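Local coordinates for phosphoinositide 3-kinase adapter protein 1 (Homo sapiens, PDB 5FOR) that is a signalling adapter that couples the B-cell receptor to the phosphoinositide 3-kinase–Akt pathway and Toll-like receptors to phosphoinositide 3-kinase, here through its TIR domain, at residues E18-Y23 with V96-G101; L40-G45 with S56-T61; H90-V95 with F112-H117. All coordinates share one frame; numbering follows the deposited sequence.

Contact 1: residues E18-Y23 with V96-G101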
loop_
_atom_site.group_PDB
_atom_site.type_symbol
_atom_site.label_atom_id
_atom_site.label_comp_id
_atom_site.label_asym_id
_atom_site.label_seq_id
_atom_site.Cartn_x
_atom_site.Cartn_y
_atom_site.Cartn_z
ATOM N N GLU A 18 -4.187 -7.788 8.207
ATOM C CA GLU A 18 -2.981 -8.536 8.568
ATOM C C GLU A 18 -2.665 -9.761 7.686
ATOM O O GLU A 18 -1.531 -9.964 7.266
ATOM C CB GLU A 18 -3.118 -8.993 10.024
ATOM C CG GLU A 18 -1.939 -9.759 10.556
ATOM C CD GLU A 18 -0.744 -8.868 10.720
ATOM O OE1 GLU A 18 -0.899 -7.829 11.394
ATOM O OE2 GLU A 18 0.336 -9.191 10.177
ATOM N N GLU A 19 -3.663 -10.599 7.449
ATOM C CA GLU A 19 -3.463 -11.807 6.668
ATOM C C GLU A 19 -3.267 -11.516 5.181
ATOM O O GLU A 19 -2.500 -12.222 4.520
ATOM C CB GLU A 19 -4.632 -12.770 6.897
ATOM C CG GLU A 19 -4.926 -12.923 8.385
ATOM C CD GLU A 19 -6.096 -13.833 8.693
ATOM O OE1 GLU A 19 -6.133 -14.952 8.137
ATOM O OE2 GLU A 19 -6.959 -13.437 9.520
ATOM N N TRP A 20 -3.930 -10.484 4.650
ATOM C CA TRP A 20 -3.674 -10.085 3.270
ATOM C C TRP A 20 -2.224 -9.667 3.125
ATOM O O TRP A 20 -1.609 -9.857 2.089
ATOM C CB TRP A 20 -4.588 -8.943 2.819
ATOM C CG TRP A 20 -5.781 -9.504 2.178
ATOM C CD1 TRP A 20 -7.044 -9.577 2.701
ATOM C CD2 TRP A 20 -5.830 -10.164 0.911
ATOM N NE1 TRP A 20 -7.883 -10.222 1.821
ATOM C CE2 TRP A 20 -7.167 -10.591 0.714
ATOM C CE3 TRP A 20 -4.880 -10.427 -0.083
ATOM C CZ2 TRP A 20 -7.574 -11.274 -0.429
ATOM C CZ3 TRP A 20 -5.286 -11.102 -1.221
ATOM C CH2 TRP A 20 -6.627 -11.513 -1.388
ATOM N N CYS A 21 -1.697 -9.069 4.178
ATOM C CA CYS A 21 -0.355 -8.579 4.143
ATOM C C CYS A 21 0.615 -9.780 4.162
ATOM O O CYS A 21 1.610 -9.762 3.453
ATOM C CB CYS A 21 -0.086 -7.603 5.302
ATOM S SG CYS A 21 1.660 -7.136 5.388
ATOM N N GLN A 22 0.308 -10.840 4.912
ATOM C CA GLN A 22 1.304 -11.894 5.045
ATOM C C GLN A 22 1.192 -12.662 3.726
ATOM O O GLN A 22 2.185 -13.152 3.202
ATOM C CB GLN A 22 1.104 -12.889 6.192
ATOM C CG GLN A 22 -0.019 -12.749 7.136
ATOM C CD GLN A 22 0.285 -13.308 8.518
ATOM O OE1 GLN A 22 -0.642 -13.756 9.252
ATOM N NE2 GLN A 22 1.484 -12.934 9.011
ATOM N N TYR A 23 -0.033 -12.759 3.193
ATOM C CA TYR A 23 -0.253 -13.423 1.907
ATOM C C TYR A 23 0.619 -12.831 0.806
ATOM O O TYR A 23 1.256 -13.577 0.064
ATOM C CB TYR A 23 -1.720 -13.364 1.448
ATOM C CG TYR A 23 -1.869 -13.885 0.020
ATOM C CD1 TYR A 23 -1.658 -15.223 -0.269
ATOM C CD2 TYR A 23 -2.156 -13.034 -1.046
ATOM C CE1 TYR A 23 -1.740 -15.716 -1.575
ATOM C CE2 TYR A 23 -2.242 -13.528 -2.361
ATOM C CZ TYR A 23 -2.030 -14.871 -2.616
ATOM O OH TYR A 23 -2.108 -15.391 -3.902
ATOM N N VAL A 96 -0.002 1.121 -5.699
ATOM C CA VAL A 96 -0.936 0.035 -5.920
ATOM C C VAL A 96 -1.863 -0.068 -4.737
ATOM O O VAL A 96 -1.439 0.040 -3.580
ATOM C CB VAL A 96 -0.197 -1.300 -6.169
ATOM C CG1 VAL A 96 -1.200 -2.431 -6.463
ATOM C CG2 VAL A 96 0.738 -1.125 -7.343
ATOM N N ARG A 97 -3.144 -0.264 -5.012
ATOM C CA ARG A 97 -4.062 -0.450 -3.896
ATOM C C ARG A 97 -4.762 -1.769 -4.045
ATOM O O ARG A 97 -5.102 -2.200 -5.163
ATOM C CB ARG A 97 -5.065 0.706 -3.769
ATOM C CG ARG A 97 -6.151 0.807 -4.850
ATOM C CD ARG A 97 -7.161 1.912 -4.480
ATOM N NE ARG A 97 -8.018 2.211 -5.611
ATOM C CZ ARG A 97 -7.819 3.191 -6.486
ATOM N NH1 ARG A 97 -6.815 4.039 -6.332
ATOM N NH2 ARG A 97 -8.651 3.328 -7.510
ATOM N N LEU A 98 -4.925 -2.441 -2.913
ATOM C CA LEU A 98 -5.736 -3.638 -2.871
ATOM C C LEU A 98 -6.993 -3.352 -2.060
ATOM O O LEU A 98 -6.918 -2.922 -0.912
ATOM C CB LEU A 98 -4.971 -4.815 -2.270
ATOM C CG LEU A 98 -5.927 -5.997 -2.069
ATOM C CD1 LEU A 98 -6.152 -6.631 -3.406
ATOM C CD2 LEU A 98 -5.406 -7.004 -1.077
ATOM N N LEU A 99 -8.145 -3.584 -2.663
ATOM C CA LEU A 99 -9.421 -3.366 -1.982
ATOM C C LEU A 99 -9.723 -4.501 -1.039
ATOM O O LEU A 99 -10.055 -5.593 -1.488
ATOM C CB LEU A 99 -10.565 -3.236 -2.991
ATOM C CG LEU A 99 -10.398 -2.124 -4.022
ATOM C CD1 LEU A 99 -11.592 -2.069 -4.969
ATOM C CD2 LEU A 99 -10.229 -0.813 -3.315
ATOM N N CYS A 100 -9.639 -4.238 0.261
ATOM C CA CYS A 100 -9.929 -5.245 1.295
ATOM C C CYS A 100 -11.233 -4.966 2.037
ATOM O O CYS A 100 -11.206 -4.465 3.169
ATOM C CB CYS A 100 -8.808 -5.317 2.339
ATOM S SG CYS A 100 -7.230 -5.787 1.745
ATOM N N GLY A 101 -12.365 -5.295 1.428
ATOM C CA GLY A 101 -13.667 -5.082 2.059
ATOM C C GLY A 101 -14.096 -3.618 2.099
ATOM O O GLY A 101 -14.887 -3.215 2.932
#
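The indole of Trp20 receives two quite different groups over one and the same face: a leucine methyl on its six-membered ring and, in one of the two conformers of Cys100, a sulfur on its five-membered ring. The methyl is Leu98 CD2, which stands 3.5 Å above the indole plane, displaced from the middle toward the rim. Its nearest atom is the ring carbon Trp20 CE3, 3.6 Å from Leu98 CD2, and the line from CD2 to the six-ring centroid leans 28° from the ring normal, a CH-pi contact. With CG anti to the backbone N (chi1 172°), Leu98 sends this branch toward the indole, and the two side chains cross at about a right angle. The sulfur-aromatic contact is looser and, given the second conformer, less certain: Cys100 SG lies 4.2 Å from the centroid of the five-membered ring of Trp20, closest to CD1 at 3.9 Å. No hydrogen bond joins the two segments, so what they share is contact between carbon, sulfur and the ring. An alanine in place of Trp20 would probably leave Leu98 CD2 and the sulfur without the indole face they rest on, and open a gap between helix 18-30 and the sheet. Around the pair, Leu67 of the adjoining strand 63-68 and Tyr130 of helix 127-134 also touch Trp20, while a bound pentaethylene glycol, probably from the crystallisation liquor, comes within about 3 Å of its side chain. A large aromatic from a helix packing on Leu98 and the residues that follow it illustrates the packing of the TIR fold, in which helices cover a five-stranded parallel sheet of order 2-1-3-4-5.

Contact 2: residues L40-G45 with S56-T61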
loop_
_atom_site.group_PDB
_atom_site.type_symbol
_atom_site.label_atom_id
_atom_site.label_comp_id
_atom_site.label_asym_id
_atom_site.label_seq_id
_atom_site.Cartn_x
_atom_site.Cartn_y
_atom_site.Cartn_z
ATOM N N LEU A 40 9.402 -4.591 2.453
ATOM C CA LEU A 40 9.102 -4.268 3.831
ATOM C C LEU A 40 7.589 -4.025 4.017
ATOM O O LEU A 40 6.848 -3.913 3.041
ATOM C CB LEU A 40 9.890 -3.026 4.249
ATOM C CG LEU A 40 11.340 -3.120 4.750
ATOM C CD1 LEU A 40 12.027 -4.444 4.388
ATOM C CD2 LEU A 40 12.132 -1.908 4.251
ATOM N N THR A 41 7.151 -3.939 5.275
ATOM C CA THR A 41 5.755 -3.705 5.627
ATOM C C THR A 41 5.645 -2.685 6.747
ATOM O O THR A 41 6.494 -2.641 7.618
ATOM C CB THR A 41 5.049 -4.979 6.091
ATOM O OG1 THR A 41 5.487 -5.301 7.411
ATOM C CG2 THR A 41 5.327 -6.140 5.177
ATOM N N HIS A 42 4.609 -1.855 6.733
ATOM C CA HIS A 42 4.365 -0.963 7.865
ATOM C C HIS A 42 2.919 -1.049 8.339
ATOM O O HIS A 42 1.983 -0.742 7.594
ATOM C CB HIS A 42 4.692 0.511 7.545
ATOM C CG HIS A 42 4.624 1.390 8.758
ATOM N ND1 HIS A 42 3.504 2.129 9.081
ATOM C CD2 HIS A 42 5.509 1.588 9.767
ATOM C CE1 HIS A 42 3.712 2.764 10.224
ATOM N NE2 HIS A 42 4.921 2.455 10.661
ATOM N N ARG A 43 2.729 -1.445 9.587
ATOM C CA ARG A 43 1.380 -1.557 10.082
ATOM C C ARG A 43 0.936 -0.226 10.702
ATOM O O ARG A 43 1.617 0.324 11.552
ATOM C CB ARG A 43 1.267 -2.697 11.088
ATOM C CG ARG A 43 0.249 -2.388 12.169
ATOM C CD ARG A 43 0.340 -3.340 13.317
ATOM N NE ARG A 43 0.391 -4.702 12.834
ATOM C CZ ARG A 43 -0.040 -5.732 13.546
ATOM N NH1 ARG A 43 -0.533 -5.536 14.766
ATOM N NH2 ARG A 43 0.011 -6.955 13.046
ATOM N N LEU A 44 -0.211 0.278 10.261
ATOM C CA LEU A 44 -0.761 1.547 10.736
ATOM C C LEU A 44 -1.757 1.378 11.857
ATOM O O LEU A 44 -2.841 0.808 11.647
ATOM C CB LEU A 44 -1.469 2.302 9.602
ATOM C CG LEU A 44 -0.653 3.140 8.624
ATOM C CD1 LEU A 44 -1.595 4.047 7.870
ATOM C CD2 LEU A 44 0.452 3.950 9.339
ATOM N N GLY A 45 -1.388 1.909 13.026
ATOM C CA GLY A 45 -2.298 2.149 14.137
ATOM C C GLY A 45 -2.744 0.895 14.839
ATOM O O GLY A 45 -2.405 -0.204 14.406
ATOM N N SER A 56 10.747 7.511 7.453
ATOM C CA SER A 56 11.773 7.448 6.424
ATOM C C SER A 56 11.298 6.554 5.291
ATOM O O SER A 56 11.137 7.016 4.166
ATOM C CB SER A 56 13.090 6.909 7.006
ATOM O OG SER A 56 14.195 7.197 6.165
ATOM N N LEU A 57 11.067 5.279 5.619
ATOM C CA LEU A 57 10.654 4.246 4.663
ATOM C C LEU A 57 9.481 4.687 3.791
ATOM O O LEU A 57 9.483 4.440 2.591
ATOM C CB LEU A 57 10.287 2.958 5.399
ATOM N N PHE A 58 8.489 5.336 4.400
ATOM C CA PHE A 58 7.298 5.791 3.687
ATOM C C PHE A 58 7.680 6.683 2.518
ATOM O O PHE A 58 7.137 6.568 1.418
ATOM C CB PHE A 58 6.363 6.550 4.631
ATOM C CG PHE A 58 5.173 5.767 5.057
ATOM C CD1 PHE A 58 5.305 4.690 5.926
ATOM C CD2 PHE A 58 3.914 6.108 4.607
ATOM C CE1 PHE A 58 4.193 3.953 6.334
ATOM C CE2 PHE A 58 2.792 5.380 5.008
ATOM C CZ PHE A 58 2.933 4.302 5.873
ATOM N N LEU A 59 8.629 7.572 2.765
ATOM C CA LEU A 59 9.024 8.521 1.751
ATOM C C LEU A 59 10.080 7.968 0.790
ATOM O O LEU A 59 10.192 8.427 -0.339
ATOM C CB LEU A 59 9.512 9.801 2.412
ATOM C CG LEU A 59 8.345 10.673 2.878
ATOM C CD1 LEU A 59 8.825 12.031 3.384
ATOM C CD2 LEU A 59 7.376 10.877 1.734
ATOM N N SER A 60 10.806 6.947 1.226
ATOM C CA SER A 60 11.998 6.479 0.523
ATOM C C SER A 60 11.728 5.324 -0.434
ATOM O O SER A 60 12.487 5.099 -1.376
ATOM C CB SER A 60 13.054 6.028 1.534
ATOM O OG SER A 60 12.985 6.784 2.727
ATOM N N THR A 61 10.667 4.569 -0.177
ATOM C CA THR A 61 10.414 3.349 -0.942
ATOM C C THR A 61 10.150 3.661 -2.416
ATOM O O THR A 61 9.782 4.780 -2.764
ATOM C CB THR A 61 9.239 2.548 -0.348
ATOM O OG1 THR A 61 9.062 1.330 -1.091
ATOM C CG2 THR A 61 7.973 3.390 -0.369
#
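The imidazole of His42 and the phenyl ring of Phe58 meet almost perpendicularly, their planes at 87° in an offset edge-to-face pair: Phe58 turns its edge toward the face of His42, while His42 ND1 and CG lie at that edge, near the phenyl plane. The edge of the imidazole is met in its own plane by Leu44 CD2, from the same strand-and-turn segment. With centroids 5.2 Å apart, the approach is made chiefly by Phe58 CE1, 3.4 Å from His42 ND1. His42 already points toward the helix, and with CG anti to the backbone N (chi1 -172°) it sets the imidazole against Phe58. Phe58 starts less directly; its first torsion, -104°, falls away from a staggered position, and the end of the ring comes nearer the strand than its root would suggest. Leu44 completes the contact at longer range, its CD2 4.3 Å from Phe58 CZ, so that the phenyl ring meets an aromatic and an aliphatic partner on the same segment. On the helix, Leu57 O accepts from both Ser60 N and Thr61 N as the chain leaves helical geometry. A weak hydrogen bond from His42 NE2 to Asp54 OD2 gives the imidazole a second tie to helix 52-60. Strand 40-43 is one of the two edge strands of the sheet within this chain, bonded through its backbone to strand 9-13; Phe58 also touches Val12 of that neighbour and Leu84, Leu85 and Ala88 of helix 82-88, while Leu44 packs on Leu72 and His75 of helix 70-76.

Contact 3: residues H90-V95 with F112-H117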
loop_
_atom_site.group_PDB
_atom_site.type_symbol
_atom_site.label_atom_id
_atom_site.label_comp_id
_atom_site.label_asym_id
_atom_site.label_seq_id
_atom_site.Cartn_x
_atom_site.Cartn_y
_atom_site.Cartn_z
ATOM N N HIS A 90 2.742 8.717 -3.760
ATOM C CA HIS A 90 3.024 9.584 -4.880
ATOM C C HIS A 90 4.395 9.201 -5.441
ATOM O O HIS A 90 5.256 8.761 -4.682
ATOM C CB HIS A 90 3.005 11.037 -4.439
ATOM C CG HIS A 90 3.330 11.992 -5.539
ATOM N ND1 HIS A 90 2.379 12.451 -6.427
ATOM C CD2 HIS A 90 4.503 12.547 -5.917
ATOM C CE1 HIS A 90 2.951 13.266 -7.295
ATOM N NE2 HIS A 90 4.239 13.336 -7.011
ATOM N N PRO A 91 4.588 9.308 -6.773
ATOM C CA PRO A 91 3.609 9.609 -7.828
ATOM C C PRO A 91 2.657 8.431 -8.128
ATOM O O PRO A 91 2.933 7.304 -7.693
ATOM C CB PRO A 91 4.498 9.944 -9.035
ATOM C CG PRO A 91 5.747 9.204 -8.811
ATOM C CD PRO A 91 5.950 9.155 -7.316
ATOM N N PRO A 92 1.547 8.686 -8.856
ATOM C CA PRO A 92 0.504 7.659 -8.931
ATOM C C PRO A 92 0.936 6.366 -9.619
ATOM O O PRO A 92 0.359 5.318 -9.287
ATOM C CB PRO A 92 -0.611 8.340 -9.737
ATOM C CG PRO A 92 0.079 9.381 -10.523
ATOM C CD PRO A 92 1.179 9.886 -9.624
ATOM N N HIS A 93 1.908 6.411 -10.536
ATOM C CA HIS A 93 2.287 5.172 -11.247
ATOM C C HIS A 93 3.101 4.238 -10.352
ATOM O O HIS A 93 3.285 3.076 -10.681
ATOM C CB HIS A 93 3.055 5.460 -12.543
ATOM C CG HIS A 93 4.286 6.288 -12.362
ATOM N ND1 HIS A 93 4.243 7.660 -12.239
ATOM C CD2 HIS A 93 5.596 5.945 -12.324
ATOM C CE1 HIS A 93 5.474 8.125 -12.119
ATOM N NE2 HIS A 93 6.316 7.108 -12.172
ATOM N N ARG A 94 3.545 4.750 -9.204
ATOM C CA ARG A 94 4.242 3.951 -8.209
ATOM C C ARG A 94 3.326 3.389 -7.111
ATOM O O ARG A 94 3.832 2.770 -6.157
ATOM C CB ARG A 94 5.344 4.787 -7.551
ATOM C CG ARG A 94 6.319 5.395 -8.524
ATOM C CD ARG A 94 7.182 4.327 -9.151
ATOM N NE ARG A 94 8.177 4.916 -10.039
ATOM C CZ ARG A 94 8.927 4.217 -10.883
ATOM N NH1 ARG A 94 8.811 2.893 -10.932
ATOM N NH2 ARG A 94 9.777 4.843 -11.684
ATOM N N VAL A 95 2.008 3.610 -7.211
ATOM C CA VAL A 95 1.104 3.209 -6.136
ATOM C C VAL A 95 0.118 2.130 -6.553
ATOM O O VAL A 95 -0.528 2.212 -7.601
ATOM C CB VAL A 95 0.320 4.404 -5.553
ATOM C CG1 VAL A 95 -0.543 3.955 -4.303
ATOM C CG2 VAL A 95 1.254 5.502 -5.205
ATOM N N PHE A 112 -6.922 11.824 -1.935
ATOM C CA PHE A 112 -5.797 11.678 -2.837
ATOM C C PHE A 112 -6.250 12.044 -4.239
ATOM O O PHE A 112 -7.075 11.356 -4.839
ATOM C CB PHE A 112 -5.208 10.261 -2.779
ATOM C CG PHE A 112 -4.882 9.811 -1.393
ATOM C CD1 PHE A 112 -3.643 10.083 -0.837
ATOM C CD2 PHE A 112 -5.815 9.112 -0.631
ATOM C CE1 PHE A 112 -3.345 9.673 0.449
ATOM C CE2 PHE A 112 -5.513 8.704 0.668
ATOM C CZ PHE A 112 -4.285 8.985 1.200
ATOM N N PRO A 113 -5.731 13.167 -4.745
ATOM C CA PRO A 113 -6.232 13.723 -6.008
ATOM C C PRO A 113 -5.923 12.843 -7.218
ATOM O O PRO A 113 -6.750 12.783 -8.108
ATOM C CB PRO A 113 -5.515 15.083 -6.103
ATOM C CG PRO A 113 -5.152 15.417 -4.694
ATOM C CD PRO A 113 -4.816 14.093 -4.053
ATOM N N ASP A 114 -4.782 12.158 -7.232
ATOM C CA ASP A 114 -4.451 11.222 -8.316
ATOM C C ASP A 114 -4.939 9.782 -8.104
ATOM O O ASP A 114 -4.448 8.860 -8.766
ATOM C CB ASP A 114 -2.937 11.192 -8.542
ATOM C CG ASP A 114 -2.423 12.448 -9.215
ATOM O OD1 ASP A 114 -3.243 13.214 -9.757
ATOM O OD2 ASP A 114 -1.193 12.667 -9.211
ATOM N N TRP A 115 -5.915 9.606 -7.215
ATOM C CA TRP A 115 -6.430 8.290 -6.807
ATOM C C TRP A 115 -6.828 7.391 -7.974
ATOM O O TRP A 115 -6.574 6.178 -7.975
ATOM C CB TRP A 115 -7.644 8.488 -5.894
ATOM C CG TRP A 115 -8.372 7.224 -5.447
ATOM C CD1 TRP A 115 -9.415 6.593 -6.087
ATOM C CD2 TRP A 115 -8.131 6.470 -4.235
ATOM N NE1 TRP A 115 -9.833 5.504 -5.349
ATOM C CE2 TRP A 115 -9.065 5.402 -4.237
ATOM C CE3 TRP A 115 -7.232 6.610 -3.178
ATOM C CZ2 TRP A 115 -9.113 4.487 -3.185
ATOM C CZ3 TRP A 115 -7.289 5.701 -2.151
ATOM C CH2 TRP A 115 -8.235 4.656 -2.150
ATOM N N ALA A 116 -7.472 8.009 -8.957
ATOM C CA ALA A 116 -7.959 7.310 -10.126
ATOM C C ALA A 116 -6.812 6.750 -10.965
ATOM O O ALA A 116 -7.013 5.910 -11.832
ATOM C CB ALA A 116 -8.812 8.238 -10.953
ATOM N N HIS A 117 -5.594 7.204 -10.708
ATOM C CA HIS A 117 -4.505 6.746 -11.541
ATOM C C HIS A 117 -3.687 5.639 -10.939
ATOM O O HIS A 117 -2.773 5.140 -11.582
ATOM C CB HIS A 117 -3.627 7.918 -11.906
ATOM C CG HIS A 117 -4.362 8.932 -12.701
ATOM N ND1 HIS A 117 -4.716 10.164 -12.204
ATOM C CD2 HIS A 117 -4.920 8.850 -13.938
ATOM C CE1 HIS A 117 -5.402 10.825 -13.117
ATOM N NE2 HIS A 117 -5.549 10.037 -14.171
HETATM O O HOH W 1 -0.227 12.451 -6.968
#
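Pro92 and His117 bring the two backbones to 5.7 Å between their CA atoms, where a 3-10 segment (92-94) that follows a cis peptide bond before Pro91 faces a type I turn from Phe112 to Trp115 that runs into a 3-10 segment. The pyrrolidine ring of Pro92 carries the contact. Its CB rests 3.7 Å from His117 CB and also meets Asp114 CB, while Asp114 OD2 is 3.7 Å from Pro92 CD. Asp114 CG lies anti to the carbonyl carbon (chi1 -73°), which sets the carboxylate against the proline ring; the two cross obliquely, in van der Waals contact. His117 touches through its CB alone, the imidazole leading away. Water supplies the polar link: one molecule lies in the plane of the His90 ring, 2.7 Å from ND1, and donates to Asp114 OD2 at a short 2.5 Å. The oxygen that lies against the proline ring is thus also the one that accepts from the water. Pro92 also packs on Trp118, and the contact joins, at the surface, the loop that leads from helix 82-88 into strand 95-99 with the loop that leads from that strand to strand 119-121.

Overall arrangement
The three contacts, all within one TIR domain, differ in chemistry as they differ in depth. Contact 2 is buried and relies on crossed aromatic rings at the edge strand 40-43; contact 1, partly buried, sets an indole over a leucine of strand 95-99 and a sulfur just after it; contact 3 lies at the surface, where a proline, an aspartate and a bridging water meet. Contacts 1 and 2 lay helices 18-30 and 52-60 on the same sheet, and they touch where Cys21 packs on Thr41. Contacts 1 and 3 share strand 95-99 and its approach, on opposite sides of the chain's centre, and are probably hydrogen-bonded through Arg97 and Trp115. Contacts 2 and 3 do not touch.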